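PDB 6CII: chlamydomonas reinhardtii THB1 from Chlamydomonas reinhardtii, which binds one heme in a 2-on-2 globin fold, here with cyanide in the distal pocket, and probably takes part in oxygen binding. Local coordinates for residues Ala7-Leu10 / Tyr11-Met14; Glu68-Asp71 / Leu72-His76; Lys52-Ala55 / Phe56-Val60. All coordinates share one frame; numbering follows the deposited sequence.

Overall arrangement
Read from the N terminus, the three contacts follow one another along the chain, none nesting in or crossing another. Each is local: none closes a long loop. Interaction 1 joins the 3-10 turn at residues 7-8 to the short helix 10-13, at the surface. Interaction 3 lies next, on helix 46-60, and its side chains reach the heme. Interaction 2 comes last, starting helix 72-82 and setting the proximal histidine. Interactions 1 and 3 meet where Tyr11 packs against Thr58, and interactions 2 and 3 where Leu72 packs against Phe56. Interactions 1 and 2 stay apart, about 13 Å between nearest atoms, while the heme touches both 2 and 3.

Interaction 1: residues Ala7-Leu10 / Tyr11-Met14; sequences ADSL and YSRM
Ser9 and Ser12 illustrate how a polar residue can begin a helix. Ser9 is the N-cap of helix 10-13, and its OG accepts the backbone N-H of Ser12 at 3.0 Å between Ser9 OG and Ser12 N, a nearly straight bond. The torsion responsible places OG between the backbone N and the carbonyl carbon (chi1 64°), folding the hydroxyl back over the first turn. The same oxygen lies at the edge of the Tyr11 ring, near its plane. In the conformer described, the hydroxyl of Ser12 bonds backward to the carbonyl of Pro6.

Arg13 doubles back along the chain that precedes the helix. A bend at chi3 (-74°) brings Arg13 NE to 2.8 Å from Asp8 O, with the carbonyl oxygen near the guanidinium plane and the donor well above the carbonyl plane. One guanidinium face lies over Leu10 CA, and Arg13 NH2 comes within 3.6 Å of Leu10 CB, the two side chains crossing at about a right angle. Beyond this contact NH2 forms a salt bridge with Glu113. On the next turn Leu10 CG packs against Met14 SD in one of the two Met14 conformers, and Met14 N bonds to Leu10 O.

An alanine at Ser9 would remove the hydroxyl, is likely to leave Ser12 N without its capping acceptor, and could let the first turn fray. Chemically, the short helix is held from two directions: a serine oxygen takes up an amide at its start, while an arginine spends NE on a backbone carbonyl and NH2 on a carboxylate of helix 108-126.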
ATOM      1  N   ALA A   7      17.419  11.507   6.176  1.00 21.21           N
ATOM      2  CA  ALA A   7      17.069  10.698   7.329  1.00 19.56           C
ATOM      3  C   ALA A   7      15.730  11.069   7.924  1.00 23.15           C
ATOM      4  O   ALA A   7      15.231  10.328   8.782  1.00 24.53           O
ATOM      5  CB  ALA A   7      18.150  10.811   8.402  1.00 27.41           C
ATOM      6  N   ASP A   8      15.124  12.181   7.516  1.00 18.93           N
ATOM      7  CA  ASP A   8      14.029  12.688   8.318  1.00 17.77           C
ATOM      8  C   ASP A   8      12.662  12.354   7.743  1.00 14.03           C
ATOM      9  O   ASP A   8      11.654  12.593   8.411  1.00 19.63           O
ATOM     10  CB  ASP A   8      14.214  14.190   8.542  1.00 25.08           C
ATOM     11  CG  ASP A   8      15.425  14.489   9.444  1.00 25.09           C
ATOM     12  OD1 ASP A   8      16.090  13.526   9.920  1.00 23.18           O
ATOM     13  OD2 ASP A   8      15.709  15.674   9.670  1.00 35.10           O
ATOM     14  N   SER A   9      12.601  11.738   6.561  1.00 14.35           N
ATOM     15  CA  SER A   9      11.320  11.310   6.025  1.00 12.91           C
ATOM     16  C   SER A   9      10.769  10.154   6.834  1.00 14.53           C
ATOM     17  O   SER A   9      11.492   9.446   7.546  1.00 13.96           O
ATOM     18  CB  SER A   9      11.450  10.849   4.572  1.00 14.59           C
ATOM     19  OG  SER A   9      12.278   9.695   4.497  1.00 13.38           O
ATOM     20  N   LEU A  10       9.455   9.966   6.710  1.00 12.72           N
ATOM     21  CA  LEU A  10       8.807   8.823   7.344  1.00 11.85           C
ATOM     22  C   LEU A  10       9.436   7.532   6.861  1.00 14.03           C
ATOM     23  O   LEU A  10       9.754   6.648   7.653  1.00 12.74           O
ATOM     24  CB  LEU A  10       7.318   8.836   7.032  1.00 11.68           C
ATOM     25  CG  LEU A  10       6.567   7.566   7.436  1.00 12.61           C
ATOM     26  CD1 LEU A  10       6.567   7.399   8.965  1.00 15.09           C
ATOM     27  CD2 LEU A  10       5.133   7.577   6.868  1.00 13.54           C
ATOM     28  N   TYR A  11       9.625   7.424   5.547  1.00 11.76           N
ATOM     29  CA  TYR A  11      10.320   6.293   4.946  1.00 10.62           C
ATOM     30  C   TYR A  11      11.636   5.990   5.642  1.00 11.70           C
ATOM     31  O   TYR A  11      11.874   4.859   6.063  1.00 11.75           O
ATOM     32  CB  TYR A  11      10.567   6.621   3.484  1.00 13.31           C
ATOM     33  CG  TYR A  11      11.340   5.594   2.696  1.00 11.18           C
ATOM     34  CD1 TYR A  11      12.697   5.804   2.397  1.00  8.28           C
ATOM     35  CD2 TYR A  11      10.717   4.463   2.197  1.00  8.96           C
ATOM     36  CE1 TYR A  11      13.396   4.883   1.623  1.00 11.77           C
ATOM     37  CE2 TYR A  11      11.409   3.536   1.416  1.00  9.03           C
ATOM     38  CZ  TYR A  11      12.749   3.757   1.147  1.00 11.53           C
ATOM     39  OH  TYR A  11      13.457   2.886   0.347  1.00 10.96           O
ATOM     40  N   SER A  12      12.518   6.993   5.759  1.00 12.31           N
ATOM     41  CA  SER A  12      13.803   6.737   6.394  0.68 13.92           C
ATOM     42  C   SER A  12      13.636   6.360   7.856  1.00 12.46           C
ATOM     43  O   SER A  12      14.312   5.440   8.345  1.00 13.36           O
ATOM     44  CB  SER A  12      14.714   7.950   6.242  0.68 12.87           C
ATOM     45  OG  SER A  12      14.947   8.133   4.868  0.68 14.55           O
ATOM     46  N   ARG A  13      12.728   7.041   8.564  1.00 11.84           N
ATOM     47  CA  ARG A  13      12.563   6.811   9.998  1.00 13.71           C
ATOM     48  C   ARG A  13      12.002   5.430  10.289  1.00 14.51           C
ATOM     49  O   ARG A  13      12.292   4.844  11.340  1.00 15.57           O
ATOM     50  CB  ARG A  13      11.678   7.900  10.578  1.00 11.79           C
ATOM     51  CG  ARG A  13      12.386   9.282  10.624  1.00 13.41           C
ATOM     52  CD  ARG A  13      11.511  10.415  11.186  1.00 16.06           C
ATOM     53  NE  ARG A  13      10.474  10.865  10.259  1.00 20.18           N
ATOM     54  CZ  ARG A  13       9.168  10.720  10.485  1.00 22.17           C
ATOM     55  NH1 ARG A  13       8.758  10.167  11.614  1.00 22.92           N
ATOM     56  NH2 ARG A  13       8.273  11.149   9.610  1.00 23.51           N
ATOM     57  N   MET A  14      11.202   4.890   9.376  1.00 14.78           N
ATOM     58  CA  MET A  14      10.659   3.567   9.632  0.55 14.80           C
ATOM     59  C   MET A  14      11.627   2.455   9.245  1.00 16.23           C
ATOM     60  O   MET A  14      11.305   1.281   9.453  1.00 18.81           O
ATOM     61  CB  MET A  14       9.305   3.404   8.915  0.55 15.76           C
ATOM     62  CG  MET A  14       9.348   3.401   7.397  0.55 13.51           C
ATOM     63  SD  MET A  14       7.699   3.618   6.638  0.55 18.44           S
ATOM     64  CE  MET A  14       6.672   2.696   7.799  0.55 19.23           C
TER

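Interaction 2: residues Glu68-Asp71 / Leu72-His76. With HEM (protoporphyrin IX containing Fe), chain B.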
ATOM      1  N   GLU A  68       6.838   7.525 -10.492  1.00 41.06           N
ATOM      2  CA  GLU A  68       6.906   7.212 -11.912  1.00 50.91           C
ATOM      3  C   GLU A  68       5.927   6.127 -12.333  1.00 35.62           C
ATOM      4  O   GLU A  68       5.933   5.714 -13.500  1.00 40.96           O
ATOM      5  CB  GLU A  68       8.339   6.813 -12.289  1.00 45.05           C
ATOM      6  CG  GLU A  68       9.204   8.021 -12.618  1.00 53.34           C
ATOM      7  CD  GLU A  68      10.670   7.810 -12.308  1.00 42.88           C
ATOM      8  OE1 GLU A  68      11.143   6.656 -12.390  1.00 53.88           O
ATOM      9  OE2 GLU A  68      11.344   8.809 -11.971  1.00 52.06           O
ATOM     10  N   GLY A  69       5.084   5.657 -11.427  1.00 33.98           N
ATOM     11  CA  GLY A  69       4.071   4.694 -11.780  1.00 26.36           C
ATOM     12  C   GLY A  69       2.833   5.361 -12.361  1.00 29.85           C
ATOM     13  O   GLY A  69       2.750   6.574 -12.540  1.00 33.19           O
ATOM     14  N   ARG A  70       1.844   4.530 -12.642  1.00 33.64           N
ATOM     15  CA  ARG A  70       0.584   4.999 -13.193  1.00 26.07           C
ATOM     16  C   ARG A  70      -0.263   5.651 -12.103  1.00 27.73           C
ATOM     17  O   ARG A  70      -0.247   5.221 -10.945  1.00 29.20           O
ATOM     18  CB  ARG A  70      -0.137   3.811 -13.820  1.00 31.77           C
ATOM     19  CG  ARG A  70      -1.487   4.079 -14.405  1.00 27.78           C
ATOM     20  CD  ARG A  70      -1.933   2.814 -15.093  1.00 28.65           C
ATOM     21  NE  ARG A  70      -3.241   2.947 -15.702  1.00 28.72           N
ATOM     22  CZ  ARG A  70      -4.009   1.912 -15.997  1.00 25.44           C
ATOM     23  NH1 ARG A  70      -3.588   0.676 -15.735  1.00 32.90           N
ATOM     24  NH2 ARG A  70      -5.184   2.106 -16.558  1.00 32.78           N
ATOM     25  N   ASP A  71      -0.966   6.726 -12.472  1.00 28.52           N
ATOM     26  CA  ASP A  71      -1.952   7.377 -11.614  1.00 22.09           C
ATOM     27  C   ASP A  71      -2.812   6.351 -10.863  1.00 19.98           C
ATOM     28  O   ASP A  71      -3.283   5.379 -11.459  1.00 21.90           O
ATOM     29  CB  ASP A  71      -2.830   8.264 -12.510  1.00 29.42           C
ATOM     30  CG  ASP A  71      -3.922   8.961 -11.758  1.00 26.98           C
ATOM     31  OD1 ASP A  71      -3.643  10.044 -11.195  1.00 42.27           O
ATOM     32  OD2 ASP A  71      -5.067   8.449 -11.750  1.00 26.34           O
ATOM     33  N   LEU A  72      -3.028   6.579  -9.556  1.00 24.44           N
ATOM     34  CA  LEU A  72      -3.775   5.613  -8.735  1.00 23.10           C
ATOM     35  C   LEU A  72      -5.226   5.472  -9.185  1.00 21.59           C
ATOM     36  O   LEU A  72      -5.773   4.361  -9.216  1.00 18.47           O
ATOM     37  CB  LEU A  72      -3.758   6.016  -7.257  1.00 25.15           C
ATOM     38  CG  LEU A  72      -2.652   5.555  -6.318  1.00 34.55           C
ATOM     39  CD1 LEU A  72      -3.151   5.725  -4.893  1.00 27.80           C
ATOM     40  CD2 LEU A  72      -2.250   4.118  -6.583  1.00 19.41           C
ATOM     41  N   GLY A  73      -5.889   6.593  -9.472  1.00 17.45           N
ATOM     42  CA  GLY A  73      -7.249   6.525  -9.964  1.00 17.43           C
ATOM     43  C   GLY A  73      -7.349   5.716 -11.237  1.00 12.56           C
ATOM     44  O   GLY A  73      -8.212   4.839 -11.375  1.00 15.90           O
ATOM     45  N   ALA A  74      -6.470   6.003 -12.195  1.00 17.58           N
ATOM     46  CA  ALA A  74      -6.536   5.309 -13.468  1.00 15.77           C
ATOM     47  C   ALA A  74      -6.279   3.822 -13.281  1.00 14.57           C
ATOM     48  O   ALA A  74      -6.935   2.981 -13.911  1.00 19.36           O
ATOM     49  CB  ALA A  74      -5.519   5.908 -14.442  1.00 17.20           C
ATOM     50  N   SER A  75      -5.338   3.486 -12.386  1.00 13.67           N
ATOM     51  CA  SER A  75      -4.957   2.097 -12.176  1.00 11.67           C
ATOM     52  C   SER A  75      -6.083   1.265 -11.578  1.00 11.97           C
ATOM     53  O   SER A  75      -6.091   0.042 -11.756  1.00 15.78           O
ATOM     54  CB  SER A  75      -3.737   2.030 -11.257  1.00 16.07           C
ATOM     55  OG  SER A  75      -2.630   2.715 -11.821  1.00 28.52           O
ATOM     56  N   HIS A  76      -6.989   1.873 -10.812  1.00 11.05           N
ATOM     57  CA  HIS A  76      -8.065   1.108 -10.179  1.00 10.79           C
ATOM     58  C   HIS A  76      -9.434   1.358 -10.807  1.00 11.57           C
ATOM     59  O   HIS A  76     -10.411   0.720 -10.402  1.00 13.28           O
ATOM     60  CB  HIS A  76      -8.142   1.417  -8.670  1.00 13.83           C
ATOM     61  CG  HIS A  76      -6.910   1.032  -7.902  1.00 11.89           C
ATOM     62  ND1 HIS A  76      -5.791   1.838  -7.830  1.00 11.77           N
ATOM     63  CD2 HIS A  76      -6.625  -0.077  -7.179  1.00 12.11           C
ATOM     64  CE1 HIS A  76      -4.869   1.238  -7.092  1.00 10.46           C
ATOM     65  NE2 HIS A  76      -5.350   0.077  -6.687  1.00 10.09           N
TER
HETATM   66  CHA HEM B 201      -2.751  -1.981  -8.586  1.00 10.16           C
HETATM   67  CHB HEM B 201      -1.881   0.925  -4.746  1.00 10.21           C
HETATM   68  CHC HEM B 201      -6.203  -0.445  -2.802  1.00  9.43           C
HETATM   69  CHD HEM B 201      -6.500  -4.035  -6.191  1.00 12.52           C
HETATM   70  C1A HEM B 201      -2.200  -1.071  -7.715  1.00 11.67           C
HETATM   71  C2A HEM B 201      -0.940  -0.401  -7.931  1.00 11.09           C
HETATM   72  C3A HEM B 201      -0.702   0.380  -6.879  1.00 10.73           C
HETATM   73  C4A HEM B 201      -1.774   0.247  -5.938  1.00 11.00           C
HETATM   74  CMA HEM B 201       0.508   1.303  -6.616  1.00 13.11           C
HETATM   75  CAA HEM B 201      -0.086  -0.598  -9.206  1.00 14.43           C
HETATM   76  CBA HEM B 201      -0.618   0.378 -10.266  1.00 18.94           C
HETATM   77  CGA HEM B 201       0.297   0.386 -11.456  1.00 19.92           C
HETATM   78  O1A HEM B 201       1.259   1.189 -11.441  1.00 22.88           O
HETATM   79  O2A HEM B 201       0.073  -0.421 -12.394  1.00 27.28           O
HETATM   80  C1B HEM B 201      -2.972   0.762  -3.907  1.00  9.90           C
HETATM   81  C2B HEM B 201      -3.094   1.392  -2.623  1.00 15.01           C
HETATM   82  C3B HEM B 201      -4.254   1.033  -2.071  1.00 12.14           C
HETATM   83  C4B HEM B 201      -4.947   0.141  -2.987  1.00 10.16           C
HETATM   84  CMB HEM B 201      -2.032   2.334  -2.019  1.00 15.07           C
HETATM   85  CAB HEM B 201      -4.710   1.536  -0.689  1.00 15.53           C
HETATM   86  CBB HEM B 201      -5.563   0.860   0.072  1.00 20.24           C
HETATM   87  C1C HEM B 201      -6.620  -1.525  -3.564  1.00 10.84           C
HETATM   88  C2C HEM B 201      -7.834  -2.293  -3.356  1.00 11.55           C
HETATM   89  C3C HEM B 201      -7.903  -3.258  -4.295  1.00 11.88           C
HETATM   90  C4C HEM B 201      -6.725  -3.177  -5.125  1.00  9.25           C
HETATM   91  CMC HEM B 201      -8.852  -1.952  -2.240  1.00 12.57           C
HETATM   92  CAC HEM B 201      -8.979  -4.357  -4.515  1.00 11.55           C
HETATM   93  CBC HEM B 201      -9.411  -5.026  -3.458  1.00 19.33           C
HETATM   94  C1D HEM B 201      -5.459  -3.767  -7.076  1.00  8.92           C
HETATM   95  C2D HEM B 201      -5.171  -4.606  -8.200  1.00 11.08           C
HETATM   96  C3D HEM B 201      -4.141  -4.063  -8.886  1.00 10.88           C
HETATM   97  C4D HEM B 201      -3.753  -2.851  -8.219  1.00  9.01           C
HETATM   98  CMD HEM B 201      -5.925  -5.917  -8.522  1.00 14.78           C
HETATM   99  CAD HEM B 201      -3.502  -4.645 -10.160  1.00 12.14           C
HETATM  100  CBD HEM B 201      -4.401  -4.342 -11.360  1.00 18.74           C
HETATM  101  CGD HEM B 201      -3.790  -4.941 -12.609  1.00 27.45           C
HETATM  102  O1D HEM B 201      -4.516  -5.652 -13.348  1.00 33.45           O
HETATM  103  O2D HEM B 201      -2.582  -4.699 -12.866  1.00 24.25           O
HETATM  104  NA  HEM B 201      -2.672  -0.635  -6.487  1.00  9.51           N
HETATM  105  NB  HEM B 201      -4.124  -0.013  -4.097  1.00 13.54           N
HETATM  106  NC  HEM B 201      -5.979  -2.074  -4.685  1.00  9.03           N
HETATM  107  ND  HEM B 201      -4.565  -2.695  -7.107  1.00  8.71           N
HETATM  108 FE   HEM B 201      -4.313  -1.350  -5.620  1.00 11.65          FE
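Asp71 accepts hydrogen bonds from Ala74 and Ser75 at the start of helix 72-82. As the N-cap, Asp71 offers OD2, through its anti lone pair, to the backbone N-H of Ala74, with 2.9 Å between Asp71 OD2 and Ala74 N. Its CG stands anti to the backbone N (chi1 178°), which carries the carboxylate over the first turn. The main-chain oxygen of Asp71 is gripped twice by one residue: Ser75 N is tilted a little from the carbonyl plane, whereas Ser75 OG, 2.8 Å from Asp71 O, stands well above it.

Van der Waals contact comes from Arg70, whose extended chain runs alongside the Ser75 hydroxyl, Arg70 CG lying 3.1 Å from Ser75 OG. Its guanidinium then lies with one face over Ser75 CA, close to Arg78, a residue of like charge.

Metal coordination belongs to His76, whose NE2 binds the heme iron at 2.1 Å. Across the ring, His76 ND1 donates to Leu72 O at 2.9 Å in an almost straight bond (171°) lying in the imidazole plane; it fixes the ring's rotation and would be expected to make the ligand somewhat more electron-rich. Leu72 adds CD2, 3.7 Å from heme CHB.

An axial histidine hydrogen-bonded to a backbone carbonyl one turn earlier is the classic proximal site of globins, placed here just behind a capped helix start.

Interaction 3: residues Lys52-Ala55 / Phe56-Val60; sequences KQVA and FMTYV. With HEM (protoporphyrin IX containing Fe), chain B.
Phe56 and Gln53 meet beside the heme, one turn apart on helix 46-60. Phe56 N bonds to Lys52 O in the ordinary helical ladder, while the ring, whose CG is anti to the backbone N (chi1 178°), reaches the porphyrin edge: ring atom CE2 of Phe56 lies 3.5 Å from heme CMB, while CB, outside the ring, is near the methyl CMA. Gln53 OE1 approaches this ring obliquely, 3.7 Å from Phe56 CD2. Lys52 itself sends an extended chain to the heme propionate, where Lys52 NZ donates to heme O2A at 2.9 Å. In other structures of this protein Lys52 is a heme-binding residue.

Met57 follows, its N-H nearly straight onto Gln53 O. Its chain, bent at chi2, brings Met57 CE to 3.3 Å from Gln53 OE1 in the conformer described, one of two. That oxygen is buried without a polar partner in the model; at the amide's other end, Gln53 NE2 is hydrogen-bonded to Tyr28 OH and lies 3.4 Å from heme CHB. Gln53 also touches the bound cyanide, so its amide is part of the distal pocket.

Thr58 turns its hydroxyl back onto the helix. With OG1 beside the backbone N (chi1 -64°), it donates to Val54 O, 2.7 Å between Thr58 OG1 and Val54 O, while Thr58 N reaches the same oxygen from the opposite face of its plane. Tyr59 continues the ladder by giving its N-H to Ala55 O.

Around this helix, Val54, Gln53 and Met57 pack on helix 16-33, Phe56 meets Tyr67 edge-to-face, and Thr58 and Tyr59 touch Ser64 in the loop that leads on toward helix 72-82.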
ATOM      1  N   LYS A  52       5.674  -2.709  -7.753  1.00 11.09           N
ATOM      2  CA  LYS A  52       4.918  -1.479  -7.935  1.00 11.99           C
ATOM      3  C   LYS A  52       4.484  -0.905  -6.602  1.00 12.74           C
ATOM      4  O   LYS A  52       4.531   0.315  -6.400  1.00 12.42           O
ATOM      5  CB  LYS A  52       3.700  -1.735  -8.810  1.00 12.58           C
ATOM      6  CG  LYS A  52       4.069  -1.993 -10.259  1.00 14.62           C
ATOM      7  CD  LYS A  52       2.799  -2.413 -10.967  1.00 21.59           C
ATOM      8  CE  LYS A  52       2.900  -2.413 -12.465  1.00 33.31           C
ATOM      9  NZ  LYS A  52       1.564  -2.860 -12.969  1.00 35.41           N
ATOM     10  N   GLN A  53       4.066  -1.770  -5.676  1.00  8.65           N
ATOM     11  CA  GLN A  53       3.603  -1.259  -4.393  1.00  7.97           C
ATOM     12  C   GLN A  53       4.757  -0.685  -3.586  1.00 11.94           C
ATOM     13  O   GLN A  53       4.598   0.346  -2.928  1.00  9.63           O
ATOM     14  CB  GLN A  53       2.875  -2.376  -3.617  1.00 11.48           C
ATOM     15  CG  GLN A  53       2.153  -1.869  -2.356  1.00  8.68           C
ATOM     16  CD  GLN A  53       1.030  -0.890  -2.686  1.00 11.44           C
ATOM     17  OE1 GLN A  53       1.186   0.333  -2.648  1.00 14.17           O
ATOM     18  NE2 GLN A  53      -0.119  -1.439  -2.993  1.00  9.64           N
ATOM     19  N   VAL A  54       5.923  -1.334  -3.619  1.00 10.94           N
ATOM     20  CA  VAL A  54       7.083  -0.758  -2.955  1.00 10.92           C
ATOM     21  C   VAL A  54       7.355   0.636  -3.509  1.00 11.06           C
ATOM     22  O   VAL A  54       7.584   1.580  -2.746  1.00 10.44           O
ATOM     23  CB  VAL A  54       8.315  -1.669  -3.089  1.00 10.53           C
ATOM     24  CG1 VAL A  54       9.555  -0.935  -2.560  1.00 11.19           C
ATOM     25  CG2 VAL A  54       8.094  -2.956  -2.301  1.00 11.04           C
ATOM     26  N   ALA A  55       7.302   0.791  -4.844  1.00 10.61           N
ATOM     27  CA  ALA A  55       7.619   2.091  -5.438  1.00 11.74           C
ATOM     28  C   ALA A  55       6.625   3.152  -4.997  1.00 13.61           C
ATOM     29  O   ALA A  55       7.009   4.290  -4.665  1.00 11.85           O
ATOM     30  CB  ALA A  55       7.658   1.977  -6.974  1.00 15.73           C
ATOM     31  N   PHE A  56       5.343   2.784  -4.937  1.00  9.98           N
ATOM     32  CA  PHE A  56       4.327   3.746  -4.534  1.00 11.68           C
ATOM     33  C   PHE A  56       4.489   4.128  -3.078  1.00 11.74           C
ATOM     34  O   PHE A  56       4.477   5.314  -2.729  1.00 11.53           O
ATOM     35  CB  PHE A  56       2.920   3.203  -4.757  1.00 11.62           C
ATOM     36  CG  PHE A  56       1.868   4.169  -4.306  1.00 16.54           C
ATOM     37  CD1 PHE A  56       1.592   5.296  -5.056  1.00 16.66           C
ATOM     38  CD2 PHE A  56       1.202   3.991  -3.099  1.00 16.75           C
ATOM     39  CE1 PHE A  56       0.641   6.233  -4.618  1.00 19.13           C
ATOM     40  CE2 PHE A  56       0.262   4.927  -2.663  1.00 18.68           C
ATOM     41  CZ  PHE A  56      -0.008   6.032  -3.427  1.00 16.83           C
ATOM     42  N   MET A  57       4.622   3.132  -2.200  1.00  9.27           N
ATOM     43  CA  MET A  57       4.746   3.415  -0.777  0.55 11.07           C
ATOM     44  C   MET A  57       6.004   4.219  -0.490  1.00 11.36           C
ATOM     45  O   MET A  57       5.996   5.135   0.342  1.00 11.71           O
ATOM     46  CB  MET A  57       4.762   2.109   0.015  0.55 10.80           C
ATOM     47  CG  MET A  57       3.482   1.329  -0.099  0.55 12.57           C
ATOM     48  SD  MET A  57       2.199   2.132   0.854  0.55 13.33           S
ATOM     49  CE  MET A  57       0.811   1.029   0.592  0.55 11.56           C
ATOM     50  N   THR A  58       7.095   3.880  -1.171  1.00 11.82           N
ATOM     51  CA  THR A  58       8.337   4.631  -1.002  1.00 10.85           C
ATOM     52  C   THR A  58       8.120   6.109  -1.315  1.00 12.20           C
ATOM     53  O   THR A  58       8.561   6.990  -0.562  1.00 12.18           O
ATOM     54  CB  THR A  58       9.394   4.027  -1.921  1.00  7.53           C
ATOM     55  OG1 THR A  58       9.675   2.676  -1.522  1.00 12.13           O
ATOM     56  CG2 THR A  58      10.672   4.837  -1.860  1.00 10.96           C
ATOM     57  N   TYR A  59       7.420   6.383  -2.415  1.00 11.58           N
ATOM     58  CA  TYR A  59       7.104   7.757  -2.806  1.00 14.76           C
ATOM     59  C   TYR A  59       6.243   8.465  -1.758  1.00 15.74           C
ATOM     60  O   TYR A  59       6.592   9.562  -1.303  1.00 14.75           O
ATOM     61  CB  TYR A  59       6.410   7.759  -4.170  1.00 13.68           C
ATOM     62  CG  TYR A  59       5.820   9.101  -4.526  1.00 16.26           C
ATOM     63  CD1 TYR A  59       6.643  10.188  -4.760  1.00 23.28           C
ATOM     64  CD2 TYR A  59       4.449   9.285  -4.567  1.00 18.42           C
ATOM     65  CE1 TYR A  59       6.123  11.423  -5.076  1.00 28.06           C
ATOM     66  CE2 TYR A  59       3.909  10.535  -4.886  1.00 24.95           C
ATOM     67  CZ  TYR A  59       4.756  11.589  -5.134  1.00 30.93           C
ATOM     68  OH  TYR A  59       4.237  12.829  -5.438  1.00 45.75           O
ATOM     69  N   VAL A  60       5.105   7.874  -1.368  1.00 13.75           N
ATOM     70  CA  VAL A  60       4.217   8.639  -0.485  1.00 12.24           C
ATOM     71  C   VAL A  60       4.758   8.728   0.933  1.00 10.14           C
ATOM     72  O   VAL A  60       4.348   9.624   1.682  1.00 13.42           O
ATOM     73  CB  VAL A  60       2.779   8.094  -0.447  1.00 14.74           C
ATOM     74  CG1 VAL A  60       2.156   8.209  -1.852  1.00 16.86           C
ATOM     75  CG2 VAL A  60       2.728   6.657   0.104  1.00 11.22           C
TER
HETATM   76  CHA HEM B 201      -2.751  -1.981  -8.586  1.00 10.16           C
HETATM   77  CHB HEM B 201      -1.881   0.925  -4.746  1.00 10.21           C
HETATM   78  CHC HEM B 201      -6.203  -0.445  -2.802  1.00  9.43           C
HETATM   79  CHD HEM B 201      -6.500  -4.035  -6.191  1.00 12.52           C
HETATM   80  C1A HEM B 201      -2.200  -1.071  -7.715  1.00 11.67           C
HETATM   81  C2A HEM B 201      -0.940  -0.401  -7.931  1.00 11.09           C
HETATM   82  C3A HEM B 201      -0.702   0.380  -6.879  1.00 10.73           C
HETATM   83  C4A HEM B 201      -1.774   0.247  -5.938  1.00 11.00           C
HETATM   84  CMA HEM B 201       0.508   1.303  -6.616  1.00 13.11           C
HETATM   85  CAA HEM B 201      -0.086  -0.598  -9.206  1.00 14.43           C
HETATM   86  CBA HEM B 201      -0.618   0.378 -10.266  1.00 18.94           C
HETATM   87  CGA HEM B 201       0.297   0.386 -11.456  1.00 19.92           C
HETATM   88  O1A HEM B 201       1.259   1.189 -11.441  1.00 22.88           O
HETATM   89  O2A HEM B 201       0.073  -0.421 -12.394  1.00 27.28           O
HETATM   90  C1B HEM B 201      -2.972   0.762  -3.907  1.00  9.90           C
HETATM   91  C2B HEM B 201      -3.094   1.392  -2.623  1.00 15.01           C
HETATM   92  C3B HEM B 201      -4.254   1.033  -2.071  1.00 12.14           C
HETATM   93  C4B HEM B 201      -4.947   0.141  -2.987  1.00 10.16           C
HETATM   94  CMB HEM B 201      -2.032   2.334  -2.019  1.00 15.07           C
HETATM   95  CAB HEM B 201      -4.710   1.536  -0.689  1.00 15.53           C
HETATM   96  CBB HEM B 201      -5.563   0.860   0.072  1.00 20.24           C
HETATM   97  C1C HEM B 201      -6.620  -1.525  -3.564  1.00 10.84           C
HETATM   98  C2C HEM B 201      -7.834  -2.293  -3.356  1.00 11.55           C
HETATM   99  C3C HEM B 201      -7.903  -3.258  -4.295  1.00 11.88           C
HETATM  100  C4C HEM B 201      -6.725  -3.177  -5.125  1.00  9.25           C
HETATM  101  CMC HEM B 201      -8.852  -1.952  -2.240  1.00 12.57           C
HETATM  102  CAC HEM B 201      -8.979  -4.357  -4.515  1.00 11.55           C
HETATM  103  CBC HEM B 201      -9.411  -5.026  -3.458  1.00 19.33           C
HETATM  104  C1D HEM B 201      -5.459  -3.767  -7.076  1.00  8.92           C
HETATM  105  C2D HEM B 201      -5.171  -4.606  -8.200  1.00 11.08           C
HETATM  106  C3D HEM B 201      -4.141  -4.063  -8.886  1.00 10.88           C
HETATM  107  C4D HEM B 201      -3.753  -2.851  -8.219  1.00  9.01           C
HETATM  108  CMD HEM B 201      -5.925  -5.917  -8.522  1.00 14.78           C
HETATM  109  CAD HEM B 201      -3.502  -4.645 -10.160  1.00 12.14           C
HETATM  110  CBD HEM B 201      -4.401  -4.342 -11.360  1.00 18.74           C
HETATM  111  CGD HEM B 201      -3.790  -4.941 -12.609  1.00 27.45           C
HETATM  112  O1D HEM B 201      -4.516  -5.652 -13.348  1.00 33.45           O
HETATM  113  O2D HEM B 201      -2.582  -4.699 -12.866  1.00 24.25           O
HETATM  114  NA  HEM B 201      -2.672  -0.635  -6.487  1.00  9.51           N
HETATM  115  NB  HEM B 201      -4.124  -0.013  -4.097  1.00 13.54           N
HETATM  116  NC  HEM B 201      -5.979  -2.074  -4.685  1.00  9.03           N
HETATM  117  ND  HEM B 201      -4.565  -2.695  -7.107  1.00  8.71           N
HETATM  118 FE   HEM B 201      -4.313  -1.350  -5.620  1.00 11.65          FE